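Local coordinates for putative carbohydrate-active enzyme (Uncultured organism, PDB 5WH8), which probably hydrolyses O-glycosidic bonds, as expected of a cellulase, this chain being the glycoside hydrolase family 5 part of a longer protein, at residues A[222-227]-A[258-263]; A[196-201]-A[229-234]. One frame throughout, in Å; residues are numbered along the deposited sequence.

Contact 1. Residues A[222-227]-A[258-263]. With EDO (1,2-ethanediol), chain D.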
ATOM      1  N   LYS A 222     -12.718  11.752  11.237  1.00  9.61           N
ATOM      2  CA  LYS A 222     -11.501  12.447  10.805  1.00  9.11           C
ATOM      3  C   LYS A 222     -11.279  12.299   9.297  1.00 10.55           C
ATOM      4  O   LYS A 222     -10.957  13.260   8.592  1.00 10.16           O
ATOM      5  CB  LYS A 222     -10.271  11.905  11.556  1.00  9.99           C
ATOM      6  CG  LYS A 222     -10.180  12.430  12.988  1.00 11.73           C
ATOM      7  CD  LYS A 222      -9.308  11.574  13.919  1.00 11.96           C
ATOM      8  CE  LYS A 222      -7.824  11.503  13.505  1.00 14.04           C
ATOM      9  NZ  LYS A 222      -7.129  12.819  13.518  1.00 13.92           N
ATOM     10  N   ALA A 223     -11.464  11.081   8.801  1.00  9.90           N
ATOM     11  CA  ALA A 223     -11.297  10.839   7.373  1.00  9.74           C
ATOM     12  C   ALA A 223     -12.332  11.626   6.575  1.00 11.30           C
ATOM     13  O   ALA A 223     -12.020  12.179   5.502  1.00 10.93           O
ATOM     14  CB  ALA A 223     -11.396   9.355   7.059  1.00 11.28           C
ATOM     15  N   GLN A 224     -13.566  11.703   7.089  1.00 10.97           N
ATOM     16  CA  GLN A 224     -14.613  12.440   6.368  1.00 10.86           C
ATOM     17  C   GLN A 224     -14.294  13.933   6.294  1.00 10.96           C
ATOM     18  O   GLN A 224     -14.628  14.581   5.286  1.00 11.07           O
ATOM     19  CB  GLN A 224     -15.997  12.233   7.007  1.00 10.65           C
ATOM     20  CG  GLN A 224     -17.150  12.737   6.137  1.00 11.89           C
ATOM     21  CD  GLN A 224     -17.262  11.935   4.875  1.00 14.64           C
ATOM     22  OE1 GLN A 224     -17.324  10.707   4.940  1.00 15.08           O
ATOM     23  NE2 GLN A 224     -17.250  12.605   3.721  1.00 13.08           N
ATOM     24  N   VAL A 225     -13.687  14.499   7.346  1.00 10.14           N
ATOM     25  CA  VAL A 225     -13.216  15.893   7.279  1.00  9.66           C
ATOM     26  C   VAL A 225     -12.247  16.064   6.099  1.00 10.63           C
ATOM     27  O   VAL A 225     -12.377  16.992   5.308  1.00 10.17           O
ATOM     28  CB  VAL A 225     -12.534  16.368   8.604  1.00 10.02           C
ATOM     29  CG1 VAL A 225     -11.893  17.762   8.419  1.00 13.68           C
ATOM     30  CG2 VAL A 225     -13.537  16.369   9.760  1.00 13.11           C
ATOM     31  N   ALA A 226     -11.283  15.152   5.963  1.00 11.54           N
ATOM     32  CA  ALA A 226     -10.332  15.232   4.855  1.00 11.61           C
ATOM     33  C   ALA A 226     -10.988  15.113   3.489  1.00 10.97           C
ATOM     34  O   ALA A 226     -10.644  15.847   2.560  1.00 11.17           O
ATOM     35  CB  ALA A 226      -9.251  14.147   5.002  1.00 11.69           C
ATOM     36  N   ILE A 227     -11.908  14.173   3.340  1.00  9.89           N
ATOM     37  CA  ILE A 227     -12.648  14.012   2.104  1.00  8.06           C
ATOM     38  C   ILE A 227     -13.453  15.278   1.767  1.00 11.10           C
ATOM     39  O   ILE A 227     -13.441  15.746   0.627  1.00 13.59           O
ATOM     40  CB  ILE A 227     -13.590  12.800   2.173  1.00 10.00           C
ATOM     41  CG1 ILE A 227     -12.775  11.504   2.318  1.00 12.58           C
ATOM     42  CG2 ILE A 227     -14.511  12.754   0.908  1.00 12.73           C
ATOM     43  CD1 ILE A 227     -13.626  10.285   2.664  1.00 14.65           C
ATOM     44  N   MET A 258     -15.565  -1.711   5.939  1.00  9.64           N
ATOM     45  CA  MET A 258     -15.662  -2.110   4.527  1.00 11.15           C
ATOM     46  C   MET A 258     -16.824  -1.430   3.833  1.00 11.03           C
ATOM     47  O   MET A 258     -16.661  -0.946   2.730  1.00 12.47           O
ATOM     48  CB  MET A 258     -15.801  -3.621   4.400  1.00 13.91           C
ATOM     49  CG  MET A 258     -14.559  -4.363   4.771  1.00 17.70           C
ATOM     50  SD  MET A 258     -13.482  -4.564   3.346  1.00 20.34           S
ATOM     51  CE  MET A 258     -12.029  -5.319   4.137  1.00 20.54           C
ATOM     52  N   ASP A 259     -17.977  -1.351   4.502  1.00 14.02           N
ATOM     53  CA  ASP A 259     -19.138  -0.676   3.916  1.00 13.55           C
ATOM     54  C   ASP A 259     -18.826   0.794   3.693  1.00 13.37           C
ATOM     55  O   ASP A 259     -19.200   1.390   2.658  1.00 14.06           O
ATOM     56  CB  ASP A 259     -20.367  -0.812   4.817  1.00 13.56           C
ATOM     57  CG  ASP A 259     -21.000  -2.174   4.737  1.00 22.81           C
ATOM     58  OD1 ASP A 259     -20.806  -2.873   3.723  1.00 26.13           O
ATOM     59  OD2 ASP A 259     -21.706  -2.543   5.696  1.00 24.82           O
ATOM     60  N   TRP A 260     -18.132   1.374   4.665  1.00 10.58           N
ATOM     61  CA  TRP A 260     -17.781   2.796   4.636  1.00 11.29           C
ATOM     62  C   TRP A 260     -16.820   3.083   3.476  1.00 13.05           C
ATOM     63  O   TRP A 260     -16.999   4.060   2.723  1.00 13.01           O
ATOM     64  CB  TRP A 260     -17.174   3.207   6.002  1.00 12.86           C
ATOM     65  CG  TRP A 260     -16.724   4.663   6.113  1.00 10.11           C
ATOM     66  CD1 TRP A 260     -17.469   5.721   6.548  1.00 11.67           C
ATOM     67  CD2 TRP A 260     -15.424   5.177   5.820  1.00 11.23           C
ATOM     68  NE1 TRP A 260     -16.704   6.874   6.537  1.00 13.41           N
ATOM     69  CE2 TRP A 260     -15.442   6.561   6.097  1.00 14.05           C
ATOM     70  CE3 TRP A 260     -14.234   4.598   5.363  1.00 10.94           C
ATOM     71  CZ2 TRP A 260     -14.325   7.384   5.890  1.00 15.43           C
ATOM     72  CZ3 TRP A 260     -13.134   5.412   5.150  1.00 14.45           C
ATOM     73  CH2 TRP A 260     -13.183   6.792   5.431  1.00 17.38           C
ATOM     74  N   MET A 261     -15.810   2.231   3.304  1.00  9.45           N
ATOM     75  CA  MET A 261     -14.870   2.400   2.193  1.00  8.65           C
ATOM     76  C   MET A 261     -15.551   2.181   0.840  1.00 10.05           C
ATOM     77  O   MET A 261     -15.287   2.912  -0.107  1.00 11.07           O
ATOM     78  CB  MET A 261     -13.681   1.437   2.314  1.00 11.08           C
ATOM     79  CG  MET A 261     -12.700   1.776   3.448  1.00  8.46           C
ATOM     80  SD  MET A 261     -11.199   0.752   3.455  1.00 11.18           S
ATOM     81  CE  MET A 261     -11.815  -0.835   4.031  1.00 12.42           C
ATOM     82  N   ASP A 262     -16.394   1.168   0.741  1.00 11.16           N
ATOM     83  CA  ASP A 262     -17.088   0.886  -0.507  1.00 10.10           C
ATOM     84  C   ASP A 262     -17.945   2.076  -0.946  1.00 11.93           C
ATOM     85  O   ASP A 262     -17.985   2.389  -2.132  1.00 14.71           O
ATOM     86  CB  ASP A 262     -17.977  -0.361  -0.378  1.00 12.92           C
ATOM     87  CG  ASP A 262     -17.182  -1.653  -0.248  1.00 17.37           C
ATOM     88  OD1 ASP A 262     -15.946  -1.633  -0.447  1.00 15.65           O
ATOM     89  OD2 ASP A 262     -17.810  -2.703   0.041  1.00 15.14           O
ATOM     90  N   ALA A 263     -18.618   2.733   0.006  1.00 11.76           N
ATOM     91  CA  ALA A 263     -19.502   3.846  -0.331  1.00 14.12           C
ATOM     92  C   ALA A 263     -18.738   5.029  -0.873  1.00 17.67           C
ATOM     93  O   ALA A 263     -19.292   5.834  -1.630  1.00 17.49           O
ATOM     94  CB  ALA A 263     -20.310   4.259   0.882  1.00 16.43           C
TER
HETATM   95  C1  EDO D 403     -15.977  -5.809  -0.823  1.00 22.96           C
HETATM   96  O1  EDO D 403     -16.976  -4.963  -1.436  1.00 23.81           O
HETATM   97  C2  EDO D 403     -15.171  -4.996   0.185  1.00 21.03           C
HETATM   98  O2  EDO D 403     -14.570  -3.866  -0.463  1.00 17.42           O
HETATM   99  O   HOH W   1     -17.971   9.392   7.440  1.00 20.50           O
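Trp260 reaches from 258-263 to touch Ala223, Gln224 and Ile227. The short axes of 222-227 and 258-263 are nearly parallel (4°) but 12.9 Å apart, so the indole has to reach across. From CB, its CG is turned anti to the backbone N (chi1 179°), and the ring extends toward 222-227. On the five-membered ring, NE1 donates to water 1, which sits at the ring edge in plane; NE1 and the water oxygen are 3.0 Å apart. The same water donates to Gln224 OE1, so it links the indole N-H to the amide oxygen, which are too far apart to bond directly. The Gln224 amide and the indole are 75° apart. OE1 also accepts from Arg264, which makes a cation-pi contact with Trp260, and Gln224 NE2 bonds Asn228. On the six-membered ring, CZ2 lies 4.4 Å from Ile227 CD1. CH2, farthest out, meets Ala223 CB at 3.5 Å. Both methyls come at the ring obliquely. Elsewhere on 258-263, both Asp262 carboxylate oxygens accept from an ethanediol, probably from the crystallisation liquor and also bonded to Trp268 NE1: OD1 is 2.6 Å from its O2 and OD2 is 2.8 Å from its O1. OD1 is also bonded by Gln30. Neighbouring, parallel outer helices over strands 204-211 and 233-239 are characteristic of the (beta/alpha)8 TIM barrel of family 5.

Contact 2. Residues A[196-201]-A[229-234]. With EDO (1,2-ethanediol), chain C.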
ATOM      1  N   GLN A 196      -5.759  20.643   6.219  1.00 16.07           N
ATOM      2  CA  GLN A 196      -5.692  22.079   6.551  1.00 16.36           C
ATOM      3  C   GLN A 196      -4.595  22.803   5.753  1.00 21.96           C
ATOM      4  O   GLN A 196      -4.630  24.028   5.617  1.00 20.36           O
ATOM      5  CB  GLN A 196      -5.456  22.295   8.055  1.00 17.02           C
ATOM      6  CG  GLN A 196      -6.397  21.518   8.971  1.00 19.29           C
ATOM      7  CD  GLN A 196      -7.873  21.850   8.750  1.00 29.86           C
ATOM      8  OE1 GLN A 196      -8.259  23.020   8.691  1.00 32.45           O
ATOM      9  NE2 GLN A 196      -8.706  20.818   8.636  1.00 22.38           N
ATOM     10  N   ASP A 197      -3.635  22.049   5.216  1.00 15.18           N
ATOM     11  CA  ASP A 197      -2.506  22.618   4.491  1.00 18.12           C
ATOM     12  C   ASP A 197      -1.965  21.580   3.515  1.00 14.74           C
ATOM     13  O   ASP A 197      -0.868  21.081   3.698  1.00 14.42           O
ATOM     14  CB  ASP A 197      -1.418  23.053   5.478  1.00 16.46           C
ATOM     15  CG  ASP A 197      -0.289  23.848   4.824  1.00 21.59           C
ATOM     16  OD1 ASP A 197      -0.454  24.377   3.702  1.00 22.92           O
ATOM     17  OD2 ASP A 197       0.776  23.957   5.464  1.00 27.10           O
ATOM     18  N   PRO A 198      -2.745  21.238   2.474  1.00 14.88           N
ATOM     19  CA  PRO A 198      -2.323  20.135   1.601  1.00 15.71           C
ATOM     20  C   PRO A 198      -1.130  20.449   0.716  1.00 16.31           C
ATOM     21  O   PRO A 198      -0.788  21.619   0.482  1.00 16.24           O
ATOM     22  CB  PRO A 198      -3.566  19.855   0.740  1.00 18.24           C
ATOM     23  CG  PRO A 198      -4.440  21.024   0.882  1.00 20.84           C
ATOM     24  CD  PRO A 198      -4.097  21.726   2.167  1.00 16.24           C
ATOM     25  N   LEU A 199      -0.491  19.383   0.237  1.00 15.44           N
ATOM     26  CA  LEU A 199       0.582  19.489  -0.761  1.00 14.48           C
ATOM     27  C   LEU A 199       0.081  20.107  -2.074  1.00 15.51           C
ATOM     28  O   LEU A 199      -1.073  19.904  -2.462  1.00 16.17           O
ATOM     29  CB  LEU A 199       1.184  18.106  -1.042  1.00 15.35           C
ATOM     30  CG  LEU A 199       1.881  17.448   0.140  1.00 17.21           C
ATOM     31  CD1 LEU A 199       2.006  15.932  -0.077  1.00 18.30           C
ATOM     32  CD2 LEU A 199       3.249  18.088   0.296  1.00 18.33           C
ATOM     33  N   SER A 200       0.941  20.862  -2.759  1.00 16.14           N
ATOM     34  CA  SER A 200       0.518  21.539  -4.003  1.00 17.51           C
ATOM     35  C   SER A 200       0.754  20.746  -5.294  1.00 29.21           C
ATOM     36  O   SER A 200       0.531  21.255  -6.392  1.00 40.09           O
ATOM     37  CB  SER A 200       1.223  22.898  -4.126  1.00 20.87           C
ATOM     38  OG  SER A 200       0.805  23.737  -3.070  1.00 29.66           O
ATOM     39  N   TYR A 201       1.183  19.500  -5.169  1.00 19.40           N
ATOM     40  CA  TYR A 201       1.500  18.670  -6.326  1.00 14.08           C
ATOM     41  C   TYR A 201       0.263  17.947  -6.852  1.00 18.00           C
ATOM     42  O   TYR A 201      -0.651  17.659  -6.085  1.00 18.65           O
ATOM     43  CB  TYR A 201       2.563  17.626  -5.954  1.00 16.69           C
ATOM     44  CG  TYR A 201       3.817  18.197  -5.345  1.00 17.14           C
ATOM     45  CD1 TYR A 201       4.781  18.804  -6.132  1.00 21.06           C
ATOM     46  CD2 TYR A 201       4.042  18.120  -3.975  1.00 22.42           C
ATOM     47  CE1 TYR A 201       5.938  19.328  -5.566  1.00 27.73           C
ATOM     48  CE2 TYR A 201       5.183  18.627  -3.409  1.00 24.58           C
ATOM     49  CZ  TYR A 201       6.126  19.243  -4.203  1.00 26.03           C
ATOM     50  OH  TYR A 201       7.267  19.752  -3.611  1.00 26.86           O
ATOM     51  N   LYS A 229     -12.830  18.254   2.607  1.00 11.92           N
ATOM     52  CA  LYS A 229     -11.875  19.297   2.241  1.00 11.82           C
ATOM     53  C   LYS A 229     -11.072  18.995   0.952  1.00 14.95           C
ATOM     54  O   LYS A 229     -10.149  19.736   0.604  1.00 18.19           O
ATOM     55  CB  LYS A 229     -10.922  19.541   3.406  1.00 15.83           C
ATOM     56  CG  LYS A 229     -11.653  20.169   4.607  1.00 19.86           C
ATOM     57  CD  LYS A 229     -10.711  20.575   5.714  1.00 30.58           C
ATOM     58  CE  LYS A 229      -9.839  21.766   5.316  1.00 38.64           C
ATOM     59  NZ  LYS A 229     -10.631  22.994   5.021  1.00 45.65           N
ATOM     60  N   GLY A 230     -11.419  17.902   0.275  1.00 10.83           N
ATOM     61  CA  GLY A 230     -10.926  17.623  -1.064  1.00 12.94           C
ATOM     62  C   GLY A 230      -9.773  16.658  -1.217  1.00 15.42           C
ATOM     63  O   GLY A 230      -9.222  16.586  -2.322  1.00 13.95           O
ATOM     64  N   LEU A 231      -9.399  15.925  -0.163  1.00 13.38           N
ATOM     65  CA  LEU A 231      -8.289  14.952  -0.266  1.00 11.42           C
ATOM     66  C   LEU A 231      -8.766  13.568  -0.726  1.00 11.40           C
ATOM     67  O   LEU A 231      -9.840  13.103  -0.362  1.00 12.09           O
ATOM     68  CB  LEU A 231      -7.549  14.790   1.067  1.00 11.66           C
ATOM     69  CG  LEU A 231      -6.951  16.032   1.720  1.00 15.20           C
ATOM     70  CD1 LEU A 231      -5.935  15.664   2.760  1.00 13.49           C
ATOM     71  CD2 LEU A 231      -6.342  16.961   0.693  1.00 19.02           C
ATOM     72  N   ALA A 232      -7.940  12.936  -1.549  1.00 11.17           N
ATOM     73  CA  ALA A 232      -8.145  11.557  -1.989  1.00 10.29           C
ATOM     74  C   ALA A 232      -7.394  10.650  -1.023  1.00  9.76           C
ATOM     75  O   ALA A 232      -6.185  10.829  -0.842  1.00 12.55           O
ATOM     76  CB  ALA A 232      -7.637  11.369  -3.410  1.00 11.66           C
ATOM     77  N   LEU A 233      -8.105   9.729  -0.389  1.00 10.00           N
ATOM     78  CA  LEU A 233      -7.528   8.864   0.648  1.00 10.91           C
ATOM     79  C   LEU A 233      -7.288   7.458   0.098  1.00  9.74           C
ATOM     80  O   LEU A 233      -8.056   6.967  -0.735  1.00 11.52           O
ATOM     81  CB  LEU A 233      -8.441   8.774   1.859  1.00  9.55           C
ATOM     82  CG  LEU A 233      -8.856  10.088   2.511  1.00 10.25           C
ATOM     83  CD1 LEU A 233      -9.688   9.759   3.743  1.00 12.57           C
ATOM     84  CD2 LEU A 233      -7.651  10.960   2.859  1.00 12.43           C
ATOM     85  N   PHE A 234      -6.229   6.807   0.576  1.00  9.03           N
ATOM     86  CA  PHE A 234      -5.916   5.431   0.181  1.00  9.55           C
ATOM     87  C   PHE A 234      -5.634   4.634   1.446  1.00  9.90           C
ATOM     88  O   PHE A 234      -4.740   5.008   2.196  1.00 10.18           O
ATOM     89  CB  PHE A 234      -4.695   5.406  -0.758  1.00 10.28           C
ATOM     90  CG  PHE A 234      -4.560   4.171  -1.634  1.00  9.26           C
ATOM     91  CD1 PHE A 234      -4.510   2.893  -1.103  1.00  9.80           C
ATOM     92  CD2 PHE A 234      -4.472   4.299  -3.024  1.00 10.04           C
ATOM     93  CE1 PHE A 234      -4.370   1.770  -1.947  1.00  9.36           C
ATOM     94  CE2 PHE A 234      -4.334   3.185  -3.858  1.00 10.14           C
ATOM     95  CZ  PHE A 234      -4.290   1.924  -3.310  1.00 12.11           C
TER
HETATM   96  C1  EDO C 402      -6.738  15.761  -4.124  1.00 21.23           C
HETATM   97  O1  EDO C 402      -6.497  15.136  -5.391  1.00 25.33           O
HETATM   98  C2  EDO C 402      -5.532  15.527  -3.227  1.00 21.83           C
HETATM   99  O2  EDO C 402      -5.584  14.208  -2.666  1.00 13.37           O
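The backbones of Gln196 to Pro198 and Lys229 to Leu231 run in roughly the same direction; they come within 8.0 Å at Gln196 and Lys229 (CA to CA) and within 8.1 Å at Pro198 and Leu231, and bow apart between. Two separate side-chain pairs touch, one at each end. In the first, the CB of Gln196 points away from 229-234, but the chain bends at chi2 (-59°) and returns the amide to Lys229. The two side chains cross at about a right angle. Gln196 NE2 rests against the aliphatic part of the lysine, 3.6 Å from Lys229 CD. Lys229 CE packs on the same amide. This is a van der Waals contact; the amide nitrogen is hydrogen-bonded to the carbonyl O of Asp192, which helps to fix the glutamine. Lys229 also touches Ala195. The second pair is apolar. Pro198 CB meets one methyl of Leu231, CD2, at 4.0 Å. Both residues also pack on Tyr206 of strand 204-211, so the pair lies against the barrel wall. Beyond it, Ala232 N gives a nearly straight bond (174°) to O2 of an ethanediol, 2.9 Å away. That ethanediol is also bonded to Gly18 O and Val204 O and probably comes from the crystallisation liquor. Further along, Phe234 shares backbone bonds with Tyr206 and Leu208, as neighbouring barrel strands do. Gly230, with positive phi (99°), is the C-prime residue of a Schellman motif. Lys229 is the first residue to leave the helix; Gly230 N bonds to Ile227 O and Leu231 N to Ala226 O. The whole is a helix-to-strand turn at the N-terminal end of a TIM-barrel strand, packed beside the loop that leads into the preceding strand.

The two contacts interleave along the chain: helix 217-228 carries one side of contact 1 and leads into 229-234 of contact 2. Their centres are about 14 Å apart. The Schellman bond from Leu231 N to Ala226 O, probable at 3.0 Å, joins the helix of contact 1 to the turn of contact 2. Leu233 CD1 packs 3.8 Å from both Ala223 CB and Ile227 CG1, so the strand backs the helix that Trp260 faces. Contact 2 is at the N-terminal end of the strands. Active sites of TIM-barrel enzymes lie at the opposite, C-terminal end, so both contacts are probably structural packing, away from the expected active site.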